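Local coordinates for SusD superfamily protein (Bacteroides thetaiotaomicron VPI-5482, PDB 3HDX), which probably binds polysaccharide at the outer membrane as a SusD-family lipoprotein, taking part in glycan uptake and carbohydrate metabolism, at residues Y386-R391 with R397-K402; K403-G406 with S411-A414. One frame throughout, in Å; residues are numbered along the deposited sequence. Where two conformers were deposited one is given.

Contact 1 (Y386-R391 with R397-K402). With EDO (1,2-ethanediol), chain G.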
ATOM      1  N   TYR A 386     -19.125   4.143 -10.089  1.00 14.07           N
ATOM      2  CA  TYR A 386     -17.775   3.618  -9.791  1.00 12.69           C
ATOM      3  C   TYR A 386     -17.843   2.386  -8.869  1.00 11.66           C
ATOM      4  O   TYR A 386     -17.139   1.418  -9.080  1.00 14.09           O
ATOM      5  CB  TYR A 386     -16.870   4.730  -9.255  1.00 12.68           C
ATOM      6  CG  TYR A 386     -16.733   5.798 -10.319  1.00 13.41           C
ATOM      7  CD1 TYR A 386     -16.022   5.543 -11.477  1.00 15.09           C
ATOM      8  CD2 TYR A 386     -17.342   7.044 -10.170  1.00 14.86           C
ATOM      9  CE1 TYR A 386     -15.926   6.518 -12.516  1.00 16.55           C
ATOM     10  CE2 TYR A 386     -17.255   8.002 -11.150  1.00 15.95           C
ATOM     11  CZ  TYR A 386     -16.549   7.740 -12.325  1.00 15.59           C
ATOM     12  OH  TYR A 386     -16.528   8.735 -13.289  1.00 21.21           O
ATOM     13  N   LEU A 387     -18.684   2.452  -7.853  1.00 12.26           N
ATOM     14  CA  LEU A 387     -18.947   1.301  -6.985  1.00 12.60           C
ATOM     15  C   LEU A 387     -19.409   0.108  -7.827  1.00 12.72           C
ATOM     16  O   LEU A 387     -18.909  -1.012  -7.660  1.00 12.46           O
ATOM     17  CB  LEU A 387     -20.024   1.639  -5.947  1.00 12.31           C
ATOM     18  CG  LEU A 387     -20.406   0.499  -4.989  1.00 12.48           C
ATOM     19  CD1 LEU A 387     -19.181  -0.099  -4.248  1.00 12.66           C
ATOM     20  CD2 LEU A 387     -21.496   0.923  -4.000  1.00 12.29           C
ATOM     21  N   ASN A 388     -20.368   0.352  -8.728  1.00 13.62           N
ATOM     22  CA  ASN A 388     -20.885  -0.715  -9.580  1.00 13.85           C
ATOM     23  C   ASN A 388     -19.849  -1.378 -10.477  1.00 14.22           C
ATOM     24  O   ASN A 388     -19.966  -2.569 -10.758  1.00 14.99           O
ATOM     25  CB  ASN A 388     -22.106  -0.258 -10.402  1.00 13.84           C
ATOM     26  CG  ASN A 388     -23.380  -0.192  -9.580  1.00 13.58           C
ATOM     27  OD1 ASN A 388     -23.523  -0.916  -8.579  1.00 14.48           O
ATOM     28  ND2 ASN A 388     -24.323   0.641 -10.000  1.00 15.87           N
HETATM   29  N   MSE A 389     -18.843  -0.616 -10.923  1.00 14.48           N
HETATM   30  CA  MSE A 389     -17.770  -1.186 -11.734  1.00 14.75           C
HETATM   31  C   MSE A 389     -17.083  -2.347 -11.034  1.00 13.64           C
HETATM   32  O   MSE A 389     -16.754  -3.381 -11.660  1.00 15.42           O
HETATM   33  CB  MSE A 389     -16.737  -0.147 -12.142  1.00 15.05           C
HETATM   34  CG  MSE A 389     -17.232   0.859 -13.094  1.00 16.33           C
HETATM   35 SE   MSE A 389     -15.894   2.174 -13.528  0.75 17.13          SE
HETATM   36  CE  MSE A 389     -17.113   3.408 -14.406  1.00 21.06           C
ATOM     37  N   ILE A 390     -16.854  -2.179  -9.734  1.00 12.82           N
ATOM     38  CA  ILE A 390     -16.211  -3.214  -8.939  1.00 13.72           C
ATOM     39  C   ILE A 390     -17.206  -4.352  -8.661  1.00 12.84           C
ATOM     40  O   ILE A 390     -16.883  -5.534  -8.886  1.00 13.32           O
ATOM     41  CB  ILE A 390     -15.655  -2.630  -7.635  1.00 14.99           C
ATOM     42  CG1 ILE A 390     -14.732  -1.373  -7.943  1.00 17.71           C
ATOM     43  CG2 ILE A 390     -15.063  -3.808  -6.807  1.00 15.10           C
ATOM     44  CD1 ILE A 390     -13.747  -1.470  -9.022  1.00 18.78           C
ATOM     45  N   ARG A 391     -18.423  -3.997  -8.197  1.00 12.18           N
ATOM     46  CA  ARG A 391     -19.443  -5.015  -7.872  1.00 12.48           C
ATOM     47  C   ARG A 391     -19.716  -5.981  -9.015  1.00 12.78           C
ATOM     48  O   ARG A 391     -19.679  -7.215  -8.820  1.00 14.25           O
ATOM     49  CB  ARG A 391     -20.733  -4.344  -7.482  1.00 12.69           C
ATOM     50  CG  ARG A 391     -20.703  -3.646  -6.120  1.00 12.05           C
ATOM     51  CD  ARG A 391     -22.041  -2.950  -5.874  1.00 13.07           C
ATOM     52  NE  ARG A 391     -23.143  -3.907  -5.895  1.00 13.44           N
ATOM     53  CZ  ARG A 391     -23.577  -4.608  -4.837  1.00 12.67           C
ATOM     54  NH1 ARG A 391     -23.033  -4.467  -3.607  1.00 13.12           N
ATOM     55  NH2 ARG A 391     -24.574  -5.477  -5.011  1.00 14.01           N
ATOM     56  N   ARG A 397     -24.853  -7.726  -8.217  1.00 16.03           N
ATOM     57  CA  ARG A 397     -25.742  -6.887  -9.032  1.00 15.14           C
ATOM     58  C   ARG A 397     -25.396  -5.416  -8.889  1.00 15.57           C
ATOM     59  O   ARG A 397     -24.815  -4.970  -7.879  1.00 15.34           O
ATOM     60  CB  ARG A 397     -27.205  -7.038  -8.585  1.00 17.19           C
ATOM     61  CG  ARG A 397     -27.500  -6.551  -7.151  1.00 18.27           C
ATOM     62  CD  ARG A 397     -28.983  -6.620  -6.870  1.00 18.85           C
ATOM     63  NE  ARG A 397     -29.335  -6.112  -5.538  1.00 19.68           N
ATOM     64  CZ  ARG A 397     -29.569  -4.838  -5.230  1.00 18.17           C
ATOM     65  NH1 ARG A 397     -29.378  -3.866  -6.122  1.00 16.23           N
ATOM     66  NH2 ARG A 397     -29.934  -4.538  -3.988  1.00 19.61           N
ATOM     67  N   GLU A 398     -25.768  -4.658  -9.902  1.00 15.72           N
ATOM     68  CA  GLU A 398     -25.698  -3.210  -9.781  1.00 16.07           C
ATOM     69  C   GLU A 398     -26.649  -2.733  -8.683  1.00 16.14           C
ATOM     70  O   GLU A 398     -27.716  -3.314  -8.489  1.00 16.92           O
ATOM     71  CB  GLU A 398     -26.124  -2.537 -11.075  1.00 19.13           C
ATOM     72  CG  GLU A 398     -25.088  -2.667 -12.130  1.00 22.08           C
ATOM     73  CD  GLU A 398     -25.391  -1.889 -13.386  1.00 27.10           C
ATOM     74  OE1 GLU A 398     -26.564  -1.512 -13.616  1.00 28.14           O
ATOM     75  OE2 GLU A 398     -24.414  -1.654 -14.126  1.00 31.54           O
ATOM     76  N   VAL A 399     -26.221  -1.688  -7.981  1.00 15.16           N
ATOM     77  CA  VAL A 399     -27.016  -0.982  -7.014  1.00 16.08           C
ATOM     78  C   VAL A 399     -27.373   0.407  -7.528  1.00 16.07           C
ATOM     79  O   VAL A 399     -26.764   0.909  -8.465  1.00 16.54           O
ATOM     80  CB  VAL A 399     -26.356  -0.900  -5.622  1.00 15.26           C
ATOM     81  CG1 VAL A 399     -26.255  -2.325  -4.995  1.00 16.66           C
ATOM     82  CG2 VAL A 399     -24.954  -0.195  -5.710  1.00 16.47           C
ATOM     83  N   SER A 400     -28.403   0.985  -6.911  1.00 16.66           N
ATOM     84  CA  SER A 400     -28.828   2.342  -7.243  0.50 17.40           C
ATOM     85  C   SER A 400     -29.034   3.136  -5.964  1.00 16.81           C
ATOM     86  O   SER A 400     -29.444   2.623  -4.909  1.00 16.58           O
ATOM     87  CB  SER A 400     -30.059   2.337  -8.142  0.50 18.91           C
ATOM     88  OG  SER A 400     -31.149   1.827  -7.428  0.50 20.81           O
ATOM     89  N   PHE A 401     -28.748   4.429  -6.053  1.00 17.48           N
ATOM     90  CA  PHE A 401     -28.765   5.293  -4.872  1.00 17.54           C
ATOM     91  C   PHE A 401     -30.139   5.346  -4.156  1.00 16.70           C
ATOM     92  O   PHE A 401     -30.193   5.195  -2.928  1.00 17.05           O
ATOM     93  CB  PHE A 401     -28.206   6.685  -5.252  1.00 17.95           C
ATOM     94  CG  PHE A 401     -27.886   7.586  -4.090  1.00 17.93           C
ATOM     95  CD1 PHE A 401     -27.250   7.101  -2.932  1.00 18.18           C
ATOM     96  CD2 PHE A 401     -28.131   8.963  -4.170  1.00 19.40           C
ATOM     97  CE1 PHE A 401     -26.937   7.941  -1.876  1.00 18.22           C
ATOM     98  CE2 PHE A 401     -27.760   9.822  -3.097  1.00 18.86           C
ATOM     99  CZ  PHE A 401     -27.171   9.305  -1.970  1.00 18.95           C
ATOM    100  N   LYS A 402     -31.227   5.505  -4.924  1.00 17.03           N
ATOM    101  CA  LYS A 402     -32.561   5.579  -4.293  1.00 18.06           C
ATOM    102  C   LYS A 402     -33.066   4.246  -3.787  1.00 16.94           C
ATOM    103  O   LYS A 402     -33.358   4.094  -2.587  1.00 18.03           O
ATOM    104  CB  LYS A 402     -33.577   6.232  -5.242  1.00 21.10           C
ATOM    105  CG  LYS A 402     -34.939   6.438  -4.632  1.00 25.64           C
ATOM    106  CD  LYS A 402     -35.844   7.179  -5.629  1.00 29.15           C
ATOM    107  CE  LYS A 402     -37.285   7.190  -5.158  1.00 32.34           C
ATOM    108  NZ  LYS A 402     -37.477   7.708  -3.755  1.00 34.95           N
TER
HETATM  109  C1  EDO G 606     -26.239  -7.145  -2.399  1.00 25.56           C
HETATM  110  O1  EDO G 606     -25.043  -7.707  -2.984  1.00 19.88           O
HETATM  111  C2  EDO G 606     -27.307  -8.195  -2.152  1.00 26.11           C
HETATM  112  O2  EDO G 606     -26.828  -9.208  -1.254  1.00 27.57           O
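Asn388 reads the backbone of Val399 with both ends of its amide. Asn388 OD1 accepts from Val399 N at 2.9 Å, almost straight (174°), and Asn388 ND2 gives an equally straight bond of 2.9 Å to Val399 O, on a lone pair. The two bonds fix the rotation of the amide and hold the extended chain against the helix. One turn on, Arg391 NE and NH2 both bond Arg397 O, at 2.8 and 2.9 Å, and that oxygen lies within 1° of the guanidinium plane. The Arg391 side chain bends at chi3 (60°), which turns its NE-NH2 edge to the carbonyl; NH2 also bonds a 1,2-ethanediol, probably from the crystallisation liquor. Val399 is the tight spot: its CG1 sits over one guanidinium face, 3.5 Å from Arg391 CZ, and its CG2 reaches Leu387 CD2 at 4.0 Å.

The outer side is looser. Exposed Arg397 and Glu398 start away from the helix, though Glu398 CB brushes the Asn388 amide; the Arg397 guanidinium turns to Asp404 in a salt bridge. This is structural packing within the SusD-family region, pinning the loop after helix 380-391 onto that helix, whose Leu387 packs against Leu368 of helix 363-376 and Leu412 of helix 409-423.

Contact 2 (K403-G406 with S411-A414)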
ATOM      1  N   LYS A 403     -33.110   3.261  -4.673  1.00 17.32           N
ATOM      2  CA  LYS A 403     -33.649   1.932  -4.326  0.50 18.35           C
ATOM      3  C   LYS A 403     -32.869   1.230  -3.225  1.00 17.68           C
ATOM      4  O   LYS A 403     -33.482   0.649  -2.315  1.00 18.24           O
ATOM      5  CB  LYS A 403     -33.712   1.036  -5.562  0.50 18.84           C
ATOM      6  CG  LYS A 403     -34.383  -0.326  -5.366  0.50 19.72           C
ATOM      7  CD  LYS A 403     -34.302  -1.150  -6.643  0.50 19.33           C
ATOM      8  CE  LYS A 403     -32.839  -1.451  -6.949  0.50 19.72           C
ATOM      9  NZ  LYS A 403     -32.616  -2.237  -8.187  0.50 20.74           N
ATOM     10  N   ASP A 404     -31.529   1.292  -3.301  1.00 16.38           N
ATOM     11  CA  ASP A 404     -30.684   0.530  -2.347  1.00 16.50           C
ATOM     12  C   ASP A 404     -30.149   1.298  -1.154  1.00 17.12           C
ATOM     13  O   ASP A 404     -29.815   0.666  -0.129  1.00 17.86           O
ATOM     14  CB  ASP A 404     -29.567  -0.152  -3.118  1.00 17.35           C
ATOM     15  CG  ASP A 404     -30.104  -1.066  -4.169  1.00 17.60           C
ATOM     16  OD1 ASP A 404     -30.956  -1.905  -3.799  1.00 20.78           O
ATOM     17  OD2 ASP A 404     -29.694  -1.022  -5.331  1.00 17.75           O
ATOM     18  N   PHE A 405     -30.104   2.629  -1.254  1.00 16.37           N
ATOM     19  CA  PHE A 405     -29.554   3.461  -0.144  1.00 16.76           C
ATOM     20  C   PHE A 405     -30.492   4.536   0.332  1.00 17.07           C
ATOM     21  O   PHE A 405     -30.136   5.266   1.261  1.00 18.23           O
ATOM     22  CB  PHE A 405     -28.189   4.064  -0.541  1.00 17.22           C
ATOM     23  CG  PHE A 405     -27.203   3.037  -0.997  1.00 16.09           C
ATOM     24  CD1 PHE A 405     -26.465   2.293  -0.063  1.00 16.77           C
ATOM     25  CD2 PHE A 405     -27.048   2.767  -2.358  1.00 16.77           C
ATOM     26  CE1 PHE A 405     -25.593   1.284  -0.508  1.00 18.31           C
ATOM     27  CE2 PHE A 405     -26.183   1.796  -2.790  1.00 16.94           C
ATOM     28  CZ  PHE A 405     -25.447   1.047  -1.875  1.00 18.14           C
ATOM     29  N   GLY A 406     -31.688   4.630  -0.250  1.00 18.49           N
ATOM     30  CA  GLY A 406     -32.651   5.681   0.119  1.00 18.84           C
ATOM     31  C   GLY A 406     -32.116   7.092  -0.054  1.00 19.14           C
ATOM     32  O   GLY A 406     -32.499   7.977   0.709  1.00 20.56           O
ATOM     33  N   SER A 411     -25.092   6.044   4.115  1.00 14.79           N
ATOM     34  CA  SER A 411     -25.347   4.623   3.827  0.50 15.01           C
ATOM     35  C   SER A 411     -24.468   4.182   2.654  1.00 14.76           C
ATOM     36  O   SER A 411     -23.895   3.076   2.676  1.00 14.64           O
ATOM     37  CB  SER A 411     -26.823   4.340   3.483  0.50 14.47           C
ATOM     38  OG  SER A 411     -27.686   4.585   4.581  0.50 13.95           O
ATOM     39  N   LEU A 412     -24.371   5.031   1.617  1.00 13.20           N
ATOM     40  CA  LEU A 412     -23.526   4.727   0.457  1.00 13.25           C
ATOM     41  C   LEU A 412     -22.041   4.733   0.835  1.00 12.58           C
ATOM     42  O   LEU A 412     -21.296   3.843   0.424  1.00 12.63           O
ATOM     43  CB  LEU A 412     -23.844   5.684  -0.708  1.00 13.31           C
ATOM     44  CG  LEU A 412     -22.974   5.507  -1.975  1.00 13.56           C
ATOM     45  CD1 LEU A 412     -23.120   4.060  -2.468  1.00 13.73           C
ATOM     46  CD2 LEU A 412     -23.374   6.487  -3.093  1.00 14.58           C
ATOM     47  N   ILE A 413     -21.613   5.717   1.624  1.00 12.14           N
ATOM     48  CA  ILE A 413     -20.204   5.731   2.112  1.00 12.17           C
ATOM     49  C   ILE A 413     -19.884   4.438   2.856  1.00 13.19           C
ATOM     50  O   ILE A 413     -18.887   3.787   2.544  1.00 11.69           O
ATOM     51  CB  ILE A 413     -19.896   6.964   3.003  1.00 13.37           C
ATOM     52  CG1 ILE A 413     -19.891   8.235   2.172  1.00 13.00           C
ATOM     53  CG2 ILE A 413     -18.540   6.780   3.780  1.00 13.29           C
ATOM     54  CD1 ILE A 413     -20.003   9.514   3.039  1.00 11.86           C
ATOM     55  N   ALA A 414     -20.775   4.011   3.739  1.00 13.77           N
ATOM     56  CA  ALA A 414     -20.523   2.789   4.526  1.00 12.54           C
ATOM     57  C   ALA A 414     -20.366   1.588   3.554  1.00 11.40           C
ATOM     58  O   ALA A 414     -19.462   0.764   3.715  1.00 13.01           O
ATOM     59  CB  ALA A 414     -21.614   2.556   5.586  1.00 14.90           C
TER
HETATM   60  O   HOH W   1     -30.296   4.073   3.952  1.00 40.05           O
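The ring of Phe405 carries this contact, with the CD1 methyl of Leu412 over one face. That methyl lies 3.9 Å from the ring centroid and 16° off the normal, a CH-pi contact displaced toward the CE2-CZ side, where Phe405 CE2 comes within 3.8 Å of Leu412 CD1. Ser411 O comes in obliquely by Phe405 CD1, at 3.8 Å, on the same side of the ring plane as the methyl but at the other end of the ring. At the CE2-CZ edge, nearly in the ring plane, sits Val399 CG2. With Leu412 CG anti to the backbone N (chi1 177°), the side chain extends past the ring and lays one of its two methyls on it.

No direct hydrogen bond joins the segments. A water spans them instead: it donates to Phe405 O at 2.9 Å and is hydrogen-bonded to Ser411 OG at 2.7 Å. The bridge thus gives a polar partner to the carbonyl at the end of the short helix, just where Gly406 leaves helical geometry with positive phi.

This is plain packing of a short helix on its successor within the SusD-family region. The Phe405 ring lies against a buried Leu412 that reaches from helix 409-423 to Ala383, Val384 and Leu387 of helix 380-391 and Cys375 of helix 363-376. On the next residue, Ile413 meets Leu440 and Met441 of helix 430-441.

Overall arrangement
Coming from the N terminus, the chain passes through helix 363-376 and helix 380-391, then turns back; contact 1 closes this short loop by binding residues 397-402 to the helix just left. Contact 2 opens only afterwards, closing the turn between helix 401-405 and helix 409-423, so the two follow in series and neither nest nor cross. Their centres are about 10 Å apart, and helix 401-405 serves both. They also touch directly, Ser400 O packing 3.5 Å from Phe405 CD2. Together they hold the short helix and its flanking loops against the helical layer formed by 380-391 and 409-423.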